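Local atomic coordinates of bifunctional purine biosynthetic protein ADE5,7 (Cryptococcus neoformans var. grubii serotype A, PDB entry 7LVO), a protein that catalyses, through this N-terminal GAR synthetase part, the ATP-dependent ligation of phosphoribosylamine to glycine, while its C-terminal AIR synthetase part closes the imidazole ring of the purine precursor. Residues 92-98 / 119-125; 106-111 / 130-134; 315-319 / 331-337. All coordinates share one frame; numbering follows the deposited sequence.

Contacts 1 and 2 belong to the N domain and alternate along the chain, their centres lying about 11 Å apart. They share a core: Phe-125 CE1 of contact 1 packs 3.6 Å from Val-109 CG2 of contact 2, and Val-121 CG1 meets Pro-111 CG at 3.7 Å. Contact 3, in the ATP-grasp domain, has its centre about 17 Å from that of contact 2, yet the two touch where Phe-133 CE2 comes within 3.6 Å of Phe-336 CE2. Contact 1 stays about 9 Å from contact 3 by nearest atoms. Contact 3 holds Glu-331 and Asn-333, predicted magnesium ligands; the side chain of Phe-133 is about 12 Å from that of Asn-333.

Contact 1. Residues 92-98 / 119-125; sequences PAFRSIV and DGVEGAF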
ATOM      1  N   PRO A  92      -8.767 -12.979 -16.282  1.00 40.45           N
ATOM      2  CA  PRO A  92      -9.543 -12.634 -15.084  1.00 47.57           C
ATOM      3  C   PRO A  92      -9.968 -13.854 -14.272  1.00 42.63           C
ATOM      4  O   PRO A  92     -10.741 -13.721 -13.330  1.00 39.31           O
ATOM      5  CB  PRO A  92     -10.787 -11.920 -15.655  1.00 42.81           C
ATOM      6  CG  PRO A  92     -10.580 -11.858 -17.167  1.00 43.34           C
ATOM      7  CD  PRO A  92      -9.600 -12.941 -17.494  1.00 41.30           C
ATOM      8  N   ALA A  93      -9.460 -15.030 -14.639  1.00 37.52           N
ATOM      9  CA  ALA A  93      -9.896 -16.271 -14.016  1.00 35.73           C
ATOM     10  C   ALA A  93      -9.122 -16.591 -12.742  1.00 37.24           C
ATOM     11  O   ALA A  93      -9.724 -16.944 -11.724  1.00 32.96           O
ATOM     12  CB  ALA A  93      -9.761 -17.428 -15.014  1.00 42.05           C
ATOM     13  N   PHE A  94      -7.794 -16.477 -12.777  1.00 37.51           N
ATOM     14  CA  PHE A  94      -6.955 -16.864 -11.647  1.00 31.67           C
ATOM     15  C   PHE A  94      -7.235 -18.312 -11.240  1.00 34.27           C
ATOM     16  O   PHE A  94      -7.259 -18.654 -10.053  1.00 33.22           O
ATOM     17  CB  PHE A  94      -7.160 -15.930 -10.451  1.00 37.24           C
ATOM     18  CG  PHE A  94      -6.868 -14.483 -10.742  1.00 32.58           C
ATOM     19  CD1 PHE A  94      -7.865 -13.644 -11.232  1.00 27.74           C
ATOM     20  CD2 PHE A  94      -5.607 -13.957 -10.515  1.00 33.72           C
ATOM     21  CE1 PHE A  94      -7.603 -12.312 -11.504  1.00 26.21           C
ATOM     22  CE2 PHE A  94      -5.334 -12.623 -10.775  1.00 26.87           C
ATOM     23  CZ  PHE A  94      -6.332 -11.801 -11.271  1.00 29.80           C
ATOM     24  N   ARG A  95      -7.439 -19.175 -12.237  1.00 35.85           N
ATOM     25  CA  ARG A  95      -7.939 -20.520 -11.957  1.00 38.85           C
ATOM     26  C   ARG A  95      -7.012 -21.284 -11.017  1.00 26.70           C
ATOM     27  O   ARG A  95      -7.474 -22.052 -10.168  1.00 33.57           O
ATOM     28  CB  ARG A  95      -8.120 -21.303 -13.260  1.00 46.02           C
ATOM     29  CG  ARG A  95      -9.153 -22.419 -13.160  1.00 52.80           C
ATOM     30  CD  ARG A  95      -8.652 -23.734 -13.751  1.00 61.80           C
ATOM     31  NE  ARG A  95      -8.249 -23.610 -15.148  1.00 73.81           N
ATOM     32  CZ  ARG A  95      -6.989 -23.535 -15.563  1.00 66.47           C
ATOM     33  NH1 ARG A  95      -5.976 -23.572 -14.712  1.00 63.38           N
ATOM     34  NH2 ARG A  95      -6.741 -23.424 -16.864  1.00 65.66           N
ATOM     35  N   SER A  96      -5.700 -21.086 -11.153  1.00 30.40           N
ATOM     36  CA  SER A  96      -4.750 -21.821 -10.325  1.00 38.33           C
ATOM     37  C   SER A  96      -5.031 -21.618  -8.841  1.00 29.95           C
ATOM     38  O   SER A  96      -5.246 -22.582  -8.098  1.00 31.80           O
ATOM     39  CB  SER A  96      -3.323 -21.392 -10.664  1.00 36.66           C
ATOM     40  OG  SER A  96      -2.392 -22.035  -9.816  1.00 33.46           O
ATOM     41  N   ILE A  97      -5.038 -20.363  -8.389  1.00 29.16           N
ATOM     42  CA  ILE A  97      -5.202 -20.105  -6.961  1.00 28.05           C
ATOM     43  C   ILE A  97      -6.670 -20.196  -6.543  1.00 28.53           C
ATOM     44  O   ILE A  97      -6.969 -20.542  -5.391  1.00 28.39           O
ATOM     45  CB  ILE A  97      -4.604 -18.733  -6.604  1.00 33.28           C
ATOM     46  CG1 ILE A  97      -4.594 -18.528  -5.088  1.00 32.93           C
ATOM     47  CG2 ILE A  97      -5.389 -17.616  -7.270  1.00 28.52           C
ATOM     48  CD1 ILE A  97      -3.766 -19.554  -4.330  1.00 35.04           C
ATOM     49  N   VAL A  98      -7.599 -19.881  -7.446  1.00 26.73           N
ATOM     50  CA  VAL A  98      -9.018 -19.972  -7.105  1.00 27.89           C
ATOM     51  C   VAL A  98      -9.423 -21.426  -6.915  1.00 30.95           C
ATOM     52  O   VAL A  98     -10.139 -21.765  -5.966  1.00 29.23           O
ATOM     53  CB  VAL A  98      -9.871 -19.283  -8.182  1.00 34.13           C
ATOM     54  CG1 VAL A  98     -11.356 -19.542  -7.936  1.00 36.48           C
ATOM     55  CG2 VAL A  98      -9.584 -17.789  -8.202  1.00 26.74           C
ATOM     56  N   ASP A 119      -6.893  -6.285 -11.665  1.00 24.14           N
ATOM     57  CA  ASP A 119      -7.194  -7.293 -12.674  1.00 27.83           C
ATOM     58  C   ASP A 119      -8.463  -8.076 -12.359  1.00 29.96           C
ATOM     59  O   ASP A 119      -8.914  -8.851 -13.200  1.00 27.21           O
ATOM     60  CB  ASP A 119      -6.013  -8.251 -12.823  1.00 29.73           C
ATOM     61  CG  ASP A 119      -4.826  -7.609 -13.532  1.00 34.42           C
ATOM     62  OD1 ASP A 119      -4.962  -6.459 -13.991  1.00 36.14           O
ATOM     63  OD2 ASP A 119      -3.762  -8.257 -13.633  1.00 38.93           O
ATOM     64  N   GLY A 120      -9.043  -7.888 -11.179  1.00 31.85           N
ATOM     65  CA  GLY A 120     -10.318  -8.470 -10.849  1.00 28.36           C
ATOM     66  C   GLY A 120     -10.287  -9.767 -10.079  1.00 28.74           C
ATOM     67  O   GLY A 120     -11.167 -10.612 -10.296  1.00 36.96           O
ATOM     68  N   VAL A 121      -9.321  -9.952  -9.184  1.00 29.21           N
ATOM     69  CA  VAL A 121      -9.252 -11.188  -8.416  1.00 32.12           C
ATOM     70  C   VAL A 121     -10.487 -11.347  -7.537  1.00 27.98           C
ATOM     71  O   VAL A 121     -10.914 -12.471  -7.251  1.00 33.65           O
ATOM     72  CB  VAL A 121      -7.954 -11.225  -7.580  1.00 28.36           C
ATOM     73  CG1 VAL A 121      -7.994 -10.162  -6.487  1.00 31.46           C
ATOM     74  CG2 VAL A 121      -7.742 -12.607  -6.984  1.00 25.36           C
ATOM     75  N   GLU A 122     -11.077 -10.235  -7.091  1.00 24.78           N
ATOM     76  CA  GLU A 122     -12.250 -10.312  -6.229  1.00 33.09           C
ATOM     77  C   GLU A 122     -13.400 -11.029  -6.926  1.00 33.48           C
ATOM     78  O   GLU A 122     -14.060 -11.884  -6.323  1.00 30.00           O
ATOM     79  CB  GLU A 122     -12.677  -8.908  -5.800  1.00 28.00           C
ATOM     80  CG  GLU A 122     -13.746  -8.871  -4.713  1.00 31.06           C
ATOM     81  CD  GLU A 122     -15.153  -8.750  -5.266  1.00 31.09           C
ATOM     82  OE1 GLU A 122     -15.321  -8.690  -6.502  1.00 34.98           O
ATOM     83  OE2 GLU A 122     -16.102  -8.708  -4.456  1.00 43.59           O
ATOM     84  N   GLY A 123     -13.652 -10.699  -8.198  1.00 26.58           N
ATOM     85  CA  GLY A 123     -14.698 -11.379  -8.935  1.00 28.37           C
ATOM     86  C   GLY A 123     -14.426 -12.853  -9.129  1.00 34.63           C
ATOM     87  O   GLY A 123     -15.363 -13.665  -9.112  1.00 26.99           O
ATOM     88  N   ALA A 124     -13.154 -13.222  -9.307  1.00 23.35           N
ATOM     89  CA  ALA A 124     -12.809 -14.625  -9.483  1.00 27.51           C
ATOM     90  C   ALA A 124     -13.179 -15.442  -8.248  1.00 29.90           C
ATOM     91  O   ALA A 124     -13.768 -16.524  -8.357  1.00 25.70           O
ATOM     92  CB  ALA A 124     -11.315 -14.756  -9.787  1.00 32.02           C
ATOM     93  N   PHE A 125     -12.831 -14.944  -7.058  1.00 21.13           N
ATOM     94  CA  PHE A 125     -13.178 -15.665  -5.838  1.00 29.37           C
ATOM     95  C   PHE A 125     -14.667 -15.548  -5.526  1.00 29.11           C
ATOM     96  O   PHE A 125     -15.242 -16.448  -4.900  1.00 30.43           O
ATOM     97  CB  PHE A 125     -12.348 -15.153  -4.665  1.00 25.46           C
ATOM     98  CG  PHE A 125     -10.934 -15.669  -4.651  1.00 27.52           C
ATOM     99  CD1 PHE A 125     -10.656 -16.946  -4.200  1.00 23.09           C
ATOM    100  CD2 PHE A 125      -9.885 -14.872  -5.080  1.00 27.05           C
ATOM    101  CE1 PHE A 125      -9.360 -17.423  -4.187  1.00 26.79           C
ATOM    102  CE2 PHE A 125      -8.585 -15.336  -5.063  1.00 27.47           C
ATOM    103  CZ  PHE A 125      -8.324 -16.617  -4.622  1.00 25.18           C
TER
HETATM  104  O   HOH W   1     -12.017 -11.521 -12.899  1.00 38.88           O
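A chi1 of -58° sets CG of Phe-94 opposite its own carbonyl carbon and swings the ring onto the start of helix 121-126. The ring is met there from two directions. Val-121 places CB over one face, 4.2 Å from the centroid and 15° off the normal, a CH-pi contact displaced toward the rim, whereas Asp-119 CB approaches the edge in the ring plane, 3.9 Å from CZ. Ala-124 CB adds an oblique contact on CD1.

One turn further on, the roles are exchanged. Phe-125 carries the ring and helix 95-104 supplies the methyl: with chi1 at 172°, Val-98 holds CG2 beside its backbone N and sets it over the centre of that ring, 3.9 Å from the centroid. Ile-97 CG2 comes obliquely to CZ of the same ring. Beside the Phe-94 ring, Ala-124 turns its CB toward segment 92-98 and touches both Val-98 CG2 and, at 3.3 Å, the carbonyl O of Ala-93; here the backbones come to 5.6 Å between Ala-93 CA and Ala-124 CA.

Phe-94 is the N-cap residue of helix 95-104, and Gly-120 holds the same position before helix 121-126 while closing a Schellman motif on the helix preceding it. Val-121 and Ile-97 also reach Leu-43 of strand 38-44, which places the contact between two helices on one side of the N domain's parallel sheet.

Direct contacts between side chains are thus apolar, and the polar link is indirect: one water donates to Pro-92 O at 2.6 Å and to Gly-120 O at 2.9 Å, tying two backbone carbonyls that cannot bond each other.

Contact 2. Residues 106-111 / 130-134; sequences IDLVVP and IPVFG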
ATOM      1  N   ILE A 106     -10.799 -22.272   1.884  1.00 31.67           N
ATOM      2  CA  ILE A 106     -10.320 -20.986   2.373  1.00 31.47           C
ATOM      3  C   ILE A 106     -11.518 -20.114   2.720  1.00 31.26           C
ATOM      4  O   ILE A 106     -12.472 -20.004   1.940  1.00 30.09           O
ATOM      5  CB  ILE A 106      -9.424 -20.309   1.326  1.00 32.31           C
ATOM      6  CG1 ILE A 106      -8.154 -21.129   1.105  1.00 29.08           C
ATOM      7  CG2 ILE A 106      -9.087 -18.880   1.756  1.00 34.01           C
ATOM      8  CD1 ILE A 106      -7.276 -21.278   2.331  1.00 29.81           C
ATOM      9  N   ASP A 107     -11.473 -19.487   3.896  1.00 27.32           N
ATOM     10  CA  ASP A 107     -12.569 -18.662   4.371  1.00 22.71           C
ATOM     11  C   ASP A 107     -12.415 -17.198   4.012  1.00 29.00           C
ATOM     12  O   ASP A 107     -13.398 -16.452   4.089  1.00 23.20           O
ATOM     13  CB  ASP A 107     -12.692 -18.786   5.893  1.00 29.95           C
ATOM     14  CG  ASP A 107     -12.916 -20.217   6.344  1.00 37.73           C
ATOM     15  OD1 ASP A 107     -13.920 -20.828   5.910  1.00 31.62           O
ATOM     16  OD2 ASP A 107     -12.080 -20.728   7.125  1.00 35.14           O
ATOM     17  N   LEU A 108     -11.218 -16.766   3.618  1.00 24.96           N
ATOM     18  CA  LEU A 108     -10.986 -15.358   3.320  1.00 26.10           C
ATOM     19  C   LEU A 108      -9.693 -15.217   2.530  1.00 26.86           C
ATOM     20  O   LEU A 108      -8.709 -15.892   2.823  1.00 23.31           O
ATOM     21  CB  LEU A 108     -10.910 -14.524   4.606  1.00 24.37           C
ATOM     22  CG  LEU A 108     -10.610 -13.034   4.434  1.00 30.28           C
ATOM     23  CD1 LEU A 108     -11.768 -12.326   3.757  1.00 26.67           C
ATOM     24  CD2 LEU A 108     -10.284 -12.396   5.778  1.00 21.03           C
ATOM     25  N   VAL A 109      -9.710 -14.330   1.540  1.00 24.81           N
ATOM     26  CA  VAL A 109      -8.551 -14.019   0.714  1.00 20.84           C
ATOM     27  C   VAL A 109      -8.245 -12.537   0.873  1.00 20.98           C
ATOM     28  O   VAL A 109      -9.146 -11.694   0.747  1.00 25.81           O
ATOM     29  CB  VAL A 109      -8.790 -14.368  -0.766  1.00 20.19           C
ATOM     30  CG1 VAL A 109      -7.581 -13.991  -1.608  1.00 19.21           C
ATOM     31  CG2 VAL A 109      -9.112 -15.840  -0.919  1.00 31.11           C
ATOM     32  N   VAL A 110      -6.984 -12.224   1.170  1.00 21.42           N
ATOM     33  CA  VAL A 110      -6.535 -10.848   1.341  1.00 17.17           C
ATOM     34  C   VAL A 110      -5.474 -10.543   0.288  1.00 19.91           C
ATOM     35  O   VAL A 110      -4.285 -10.820   0.512  1.00 26.97           O
ATOM     36  CB  VAL A 110      -5.990 -10.611   2.758  1.00 21.41           C
ATOM     37  CG1 VAL A 110      -5.602  -9.148   2.950  1.00 20.97           C
ATOM     38  CG2 VAL A 110      -7.001 -11.051   3.801  1.00 28.59           C
ATOM     39  N   PRO A 111      -5.848 -10.006  -0.875  1.00 21.82           N
ATOM     40  CA  PRO A 111      -4.832  -9.613  -1.862  1.00 21.90           C
ATOM     41  C   PRO A 111      -4.037  -8.409  -1.373  1.00 21.86           C
ATOM     42  O   PRO A 111      -4.602  -7.419  -0.898  1.00 21.36           O
ATOM     43  CB  PRO A 111      -5.652  -9.279  -3.114  1.00 26.15           C
ATOM     44  CG  PRO A 111      -6.996  -9.953  -2.895  1.00 25.86           C
ATOM     45  CD  PRO A 111      -7.216  -9.890  -1.406  1.00 25.68           C
ATOM     46  N   ILE A 130     -15.979 -17.503  -2.097  1.00 35.81           N
ATOM     47  CA  ILE A 130     -14.902 -17.235  -1.139  1.00 24.94           C
ATOM     48  C   ILE A 130     -14.797 -15.724  -0.996  1.00 25.55           C
ATOM     49  O   ILE A 130     -14.444 -15.038  -1.977  1.00 19.85           O
ATOM     50  CB  ILE A 130     -13.579 -17.849  -1.603  1.00 27.48           C
ATOM     51  CG1 ILE A 130     -13.697 -19.372  -1.683  1.00 33.47           C
ATOM     52  CG2 ILE A 130     -12.438 -17.444  -0.662  1.00 29.29           C
ATOM     53  CD1 ILE A 130     -12.478 -20.057  -2.277  1.00 36.50           C
ATOM     54  N   PRO A 131     -15.069 -15.152   0.180  1.00 24.82           N
ATOM     55  CA  PRO A 131     -15.040 -13.693   0.312  1.00 32.35           C
ATOM     56  C   PRO A 131     -13.626 -13.139   0.217  1.00 27.72           C
ATOM     57  O   PRO A 131     -12.642 -13.812   0.537  1.00 22.72           O
ATOM     58  CB  PRO A 131     -15.640 -13.443   1.704  1.00 25.76           C
ATOM     59  CG  PRO A 131     -15.360 -14.701   2.462  1.00 34.62           C
ATOM     60  CD  PRO A 131     -15.438 -15.822   1.451  1.00 34.07           C
ATOM     61  N   VAL A 132     -13.541 -11.880  -0.210  1.00 25.60           N
ATOM     62  CA  VAL A 132     -12.274 -11.204  -0.439  1.00 27.25           C
ATOM     63  C   VAL A 132     -12.272  -9.877   0.312  1.00 28.65           C
ATOM     64  O   VAL A 132     -13.201  -9.070   0.167  1.00 19.03           O
ATOM     65  CB  VAL A 132     -12.027 -10.963  -1.939  1.00 32.02           C
ATOM     66  CG1 VAL A 132     -10.824 -10.032  -2.130  1.00 28.11           C
ATOM     67  CG2 VAL A 132     -11.825 -12.285  -2.668  1.00 32.44           C
ATOM     68  N   PHE A 133     -11.238  -9.655   1.114  1.00 26.06           N
ATOM     69  CA  PHE A 133     -10.992  -8.341   1.703  1.00 27.40           C
ATOM     70  C   PHE A 133     -10.301  -7.497   0.640  1.00 26.58           C
ATOM     71  O   PHE A 133      -9.075  -7.516   0.493  1.00 26.58           O
ATOM     72  CB  PHE A 133     -10.150  -8.433   2.961  1.00 20.34           C
ATOM     73  CG  PHE A 133      -9.825  -7.088   3.566  1.00 21.51           C
ATOM     74  CD1 PHE A 133     -10.753  -6.423   4.356  1.00 19.64           C
ATOM     75  CD2 PHE A 133      -8.611  -6.484   3.320  1.00 22.48           C
ATOM     76  CE1 PHE A 133     -10.454  -5.192   4.904  1.00 27.07           C
ATOM     77  CE2 PHE A 133      -8.304  -5.252   3.860  1.00 19.14           C
ATOM     78  CZ  PHE A 133      -9.224  -4.603   4.655  1.00 27.60           C
ATOM     79  N   GLY A 134     -11.101  -6.755  -0.117  1.00 28.76           N
ATOM     80  CA  GLY A 134     -10.605  -5.940  -1.197  1.00 25.42           C
ATOM     81  C   GLY A 134     -11.729  -5.498  -2.108  1.00 22.16           C
ATOM     82  O   GLY A 134     -12.849  -6.003  -2.037  1.00 25.59           O
TER
HETATM   83  O   HOH W   2      -6.746  -6.128  -0.108  1.00 25.02           O
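Val-109 faces Val-132 in a single beta bridge at the border of the N domain's parallel sheet, where strand 108-111 is the outermost strand and segment 130-134 runs along it with end-to-end directions 35° apart. Two backbone bonds make the bridge: Val-109 N gives to Pro-131 O at 3.1 Å and Phe-133 N to Val-109 O at 2.9 Å. On its other side the strand is bonded to Leu-41 of strand 38-44.

On the side facing helix 121-126, the branched side chains mesh by their methyls. Val-109 and Ile-130 are inclined to each other and touch CG2 to CG2 at 3.7 Å. Pro-111 and Val-132 meet almost perpendicularly, the CD edge of the proline ring lying 3.7 Å from Val-132 CG1. Phe-125 of that helix also packs on Val-132.

Leu-108, Val-110 and Phe-133 occupy the opposite side. Leu-108 lays CD1 alongside the bridge, 3.8 Å from Phe-133 N, rather than against the aromatic ring. A chi1 of 178° extends the Phe-133 ring away from the strand, leaving CD2 as its point of contact with Val-110 CG1, at 4.0 Å and oblique to the ring. Leu-358 of helix 354-362 covers both Leu-108 and Phe-133.

Beyond the bridge the backbones are joined through solvent: one water donates both hydrogens, to Pro-111 O at 2.6 Å and to Phe-133 O at 2.8 Å.

Contact 3. Residues 315-319 / 331-337; sequences MLFTG and EYNVRFG
Phe-317 and Asn-333 form the tight centre of this antiparallel pairing, with 4.7 Å between Phe-317 CA and Asn-333 CA and CD1 of the Phe-317 ring 3.6 Å from Asn-333 CB where the two side chains project side by side on one face. Backbone bonds run from Phe-317 N to Asn-333 O and from Asn-333 N to Phe-317 O, and Gly-319 N adds a third, to Glu-331 O at 3.0 Å. The strand axes approach to 4.7 Å, with N-to-C directions 155° apart. Gly-337 CA lies obliquely against the other side of the Phe-317 ring's rim, near CD2.

On the opposite face Thr-318 and Tyr-332 point the same way. Thr-318 OG1 lies in the plane of the tyrosine ring at its edge, 3.8 Å from CD1, and Leu-316 CD1 touches that ring obliquely. The tyrosine hydroxyl is hydrogen-bonded to Thr-301 of helix 287-307.

Past Asn-333 the regular backbone bonding stops although the chains stay close, and a water accepts from Met-315 N and donates to Val-334 O, both at 2.8 Å. Packing takes over here: chi1 of 164° puts Met-315 CG over one face of Phe-336, 3.9 Å from the ring centroid, and bends at chi2 and chi3 then carry SD farther above the ring, a Met-aromatic contact, and CE to CE1.

Glu-331, Asn-333 and Arg-335 are on the partly exposed side, the last salt-bridged to Glu-143. Glu-331 and Asn-333 are predicted magnesium ligands, and this hairpin end carrying an acid and an amide two residues apart fits the metal site of an ATP-grasp fold.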
ATOM      1  N   MET A 315      -9.379  -2.050   2.138  1.00 20.05           N
ATOM      2  CA  MET A 315      -8.474  -1.065   2.719  1.00 22.80           C
ATOM      3  C   MET A 315      -8.331   0.087   1.731  1.00 23.46           C
ATOM      4  O   MET A 315      -7.723  -0.068   0.667  1.00 24.36           O
ATOM      5  CB  MET A 315      -7.117  -1.694   3.041  1.00 21.84           C
ATOM      6  CG  MET A 315      -5.996  -0.689   3.274  1.00 31.17           C
ATOM      7  SD  MET A 315      -6.466   0.685   4.348  1.00 24.24           S
ATOM      8  CE  MET A 315      -6.973  -0.189   5.827  1.00 24.99           C
ATOM      9  N   LEU A 316      -8.886   1.245   2.092  1.00 19.27           N
ATOM     10  CA  LEU A 316      -8.748   2.457   1.294  1.00 21.20           C
ATOM     11  C   LEU A 316      -7.506   3.213   1.759  1.00 22.39           C
ATOM     12  O   LEU A 316      -7.479   3.758   2.867  1.00 23.17           O
ATOM     13  CB  LEU A 316      -9.997   3.324   1.408  1.00 23.27           C
ATOM     14  CG  LEU A 316      -9.958   4.623   0.606  1.00 23.08           C
ATOM     15  CD1 LEU A 316      -9.998   4.321  -0.881  1.00 25.69           C
ATOM     16  CD2 LEU A 316     -11.095   5.551   1.011  1.00 23.92           C
ATOM     17  N   PHE A 317      -6.476   3.236   0.918  1.00 25.37           N
ATOM     18  CA  PHE A 317      -5.239   3.969   1.185  1.00 22.48           C
ATOM     19  C   PHE A 317      -5.273   5.251   0.355  1.00 29.79           C
ATOM     20  O   PHE A 317      -5.154   5.210  -0.879  1.00 28.95           O
ATOM     21  CB  PHE A 317      -4.015   3.121   0.838  1.00 30.98           C
ATOM     22  CG  PHE A 317      -2.699   3.828   1.034  1.00 31.63           C
ATOM     23  CD1 PHE A 317      -2.294   4.831   0.167  1.00 42.17           C
ATOM     24  CD2 PHE A 317      -1.858   3.475   2.074  1.00 38.04           C
ATOM     25  CE1 PHE A 317      -1.083   5.478   0.343  1.00 39.98           C
ATOM     26  CE2 PHE A 317      -0.640   4.119   2.250  1.00 36.79           C
ATOM     27  CZ  PHE A 317      -0.259   5.119   1.379  1.00 32.11           C
ATOM     28  N   THR A 318      -5.425   6.386   1.026  1.00 24.10           N
ATOM     29  CA  THR A 318      -5.494   7.687   0.373  1.00 22.92           C
ATOM     30  C   THR A 318      -4.191   8.432   0.627  1.00 25.88           C
ATOM     31  O   THR A 318      -3.822   8.667   1.781  1.00 23.74           O
ATOM     32  CB  THR A 318      -6.686   8.499   0.884  1.00 28.97           C
ATOM     33  OG1 THR A 318      -7.874   7.713   0.777  1.00 21.74           O
ATOM     34  CG2 THR A 318      -6.846   9.778   0.079  1.00 28.19           C
ATOM     35  N   GLY A 319      -3.485   8.768  -0.449  1.00 23.07           N
ATOM     36  CA  GLY A 319      -2.275   9.552  -0.339  1.00 24.57           C
ATOM     37  C   GLY A 319      -2.554  11.030  -0.480  1.00 25.29           C
ATOM     38  O   GLY A 319      -3.000  11.478  -1.542  1.00 27.27           O
ATOM     39  N   GLU A 331      -3.509  10.461  -4.921  1.00 29.54           N
ATOM     40  CA  GLU A 331      -3.891   9.210  -5.561  1.00 34.49           C
ATOM     41  C   GLU A 331      -4.593   8.318  -4.553  1.00 30.53           C
ATOM     42  O   GLU A 331      -4.360   8.421  -3.344  1.00 27.20           O
ATOM     43  CB  GLU A 331      -2.666   8.482  -6.134  1.00 25.57           C
ATOM     44  CG  GLU A 331      -1.630   8.112  -5.082  1.00 43.70           C
ATOM     45  CD  GLU A 331      -0.378   7.503  -5.680  1.00 56.21           C
ATOM     46  OE1 GLU A 331      -0.161   7.661  -6.901  1.00 60.64           O
ATOM     47  OE2 GLU A 331       0.387   6.863  -4.928  1.00 62.24           O
ATOM     48  N   TYR A 332      -5.461   7.450  -5.065  1.00 22.03           N
ATOM     49  CA  TYR A 332      -6.092   6.407  -4.271  1.00 29.92           C
ATOM     50  C   TYR A 332      -5.324   5.103  -4.472  1.00 30.18           C
ATOM     51  O   TYR A 332      -4.987   4.742  -5.606  1.00 30.14           O
ATOM     52  CB  TYR A 332      -7.559   6.201  -4.666  1.00 30.09           C
ATOM     53  CG  TYR A 332      -8.505   7.297  -4.248  1.00 24.79           C
ATOM     54  CD1 TYR A 332      -8.727   7.577  -2.906  1.00 28.01           C
ATOM     55  CD2 TYR A 332      -9.203   8.034  -5.191  1.00 24.88           C
ATOM     56  CE1 TYR A 332      -9.601   8.574  -2.521  1.00 27.85           C
ATOM     57  CE2 TYR A 332     -10.082   9.034  -4.814  1.00 32.74           C
ATOM     58  CZ  TYR A 332     -10.275   9.300  -3.479  1.00 31.15           C
ATOM     59  OH  TYR A 332     -11.149  10.291  -3.110  1.00 32.56           O
ATOM     60  N   ASN A 333      -5.041   4.410  -3.377  1.00 23.62           N
ATOM     61  CA  ASN A 333      -4.587   3.029  -3.400  1.00 25.08           C
ATOM     62  C   ASN A 333      -5.632   2.183  -2.677  1.00 34.97           C
ATOM     63  O   ASN A 333      -6.155   2.590  -1.628  1.00 27.08           O
ATOM     64  CB  ASN A 333      -3.218   2.881  -2.747  1.00 32.72           C
ATOM     65  CG  ASN A 333      -2.100   3.481  -3.602  1.00 40.66           C
ATOM     66  OD1 ASN A 333      -2.344   4.287  -4.501  1.00 35.75           O
ATOM     67  ND2 ASN A 333      -0.870   3.080  -3.324  1.00 43.66           N
ATOM     68  N   VAL A 334      -5.938   1.014  -3.239  1.00 22.59           N
ATOM     69  CA  VAL A 334      -7.089   0.239  -2.786  1.00 20.62           C
ATOM     70  C   VAL A 334      -6.651  -1.001  -2.025  1.00 23.57           C
ATOM     71  O   VAL A 334      -7.311  -2.046  -2.085  1.00 22.96           O
ATOM     72  CB  VAL A 334      -7.996  -0.143  -3.973  1.00 30.20           C
ATOM     73  CG1 VAL A 334      -8.537   1.121  -4.669  1.00 22.25           C
ATOM     74  CG2 VAL A 334      -7.239  -1.024  -4.962  1.00 23.81           C
ATOM     75  N   ARG A 335      -5.540  -0.893  -1.305  1.00 22.82           N
ATOM     76  CA  ARG A 335      -5.027  -1.993  -0.504  1.00 25.63           C
ATOM     77  C   ARG A 335      -4.041  -1.432   0.508  1.00 25.74           C
ATOM     78  O   ARG A 335      -3.681  -0.254   0.467  1.00 24.76           O
ATOM     79  CB  ARG A 335      -4.374  -3.067  -1.381  1.00 23.40           C
ATOM     80  CG  ARG A 335      -3.651  -2.543  -2.621  1.00 27.80           C
ATOM     81  CD  ARG A 335      -2.553  -1.568  -2.275  1.00 40.58           C
ATOM     82  NE  ARG A 335      -1.883  -1.051  -3.467  1.00 43.49           N
ATOM     83  CZ  ARG A 335      -0.869  -0.196  -3.446  1.00 49.10           C
ATOM     84  NH1 ARG A 335      -0.364   0.246  -2.308  1.00 41.89           N
ATOM     85  NH2 ARG A 335      -0.348   0.222  -4.594  1.00 62.21           N
ATOM     86  N   PHE A 336      -3.617  -2.294   1.429  1.00 24.68           N
ATOM     87  CA  PHE A 336      -2.633  -1.883   2.420  1.00 28.93           C
ATOM     88  C   PHE A 336      -1.369  -1.366   1.736  1.00 27.89           C
ATOM     89  O   PHE A 336      -1.019  -1.781   0.629  1.00 27.52           O
ATOM     90  CB  PHE A 336      -2.288  -3.038   3.353  1.00 26.08           C
ATOM     91  CG  PHE A 336      -3.310  -3.274   4.427  1.00 30.83           C
ATOM     92  CD1 PHE A 336      -3.365  -2.449   5.531  1.00 29.96           C
ATOM     93  CD2 PHE A 336      -4.215  -4.328   4.335  1.00 26.80           C
ATOM     94  CE1 PHE A 336      -4.308  -2.656   6.522  1.00 32.59           C
ATOM     95  CE2 PHE A 336      -5.146  -4.543   5.329  1.00 26.23           C
ATOM     96  CZ  PHE A 336      -5.195  -3.707   6.421  1.00 28.90           C
ATOM     97  N   GLY A 337      -0.691  -0.435   2.407  1.00 22.69           N
ATOM     98  CA  GLY A 337       0.511   0.167   1.881  1.00 26.88           C
ATOM     99  C   GLY A 337       1.769  -0.488   2.425  1.00 27.79           C
ATOM    100  O   GLY A 337       1.763  -1.141   3.467  1.00 30.26           O
TER
HETATM  101  O   HOH W   3      -8.265  -3.616   0.078  1.00 26.07           O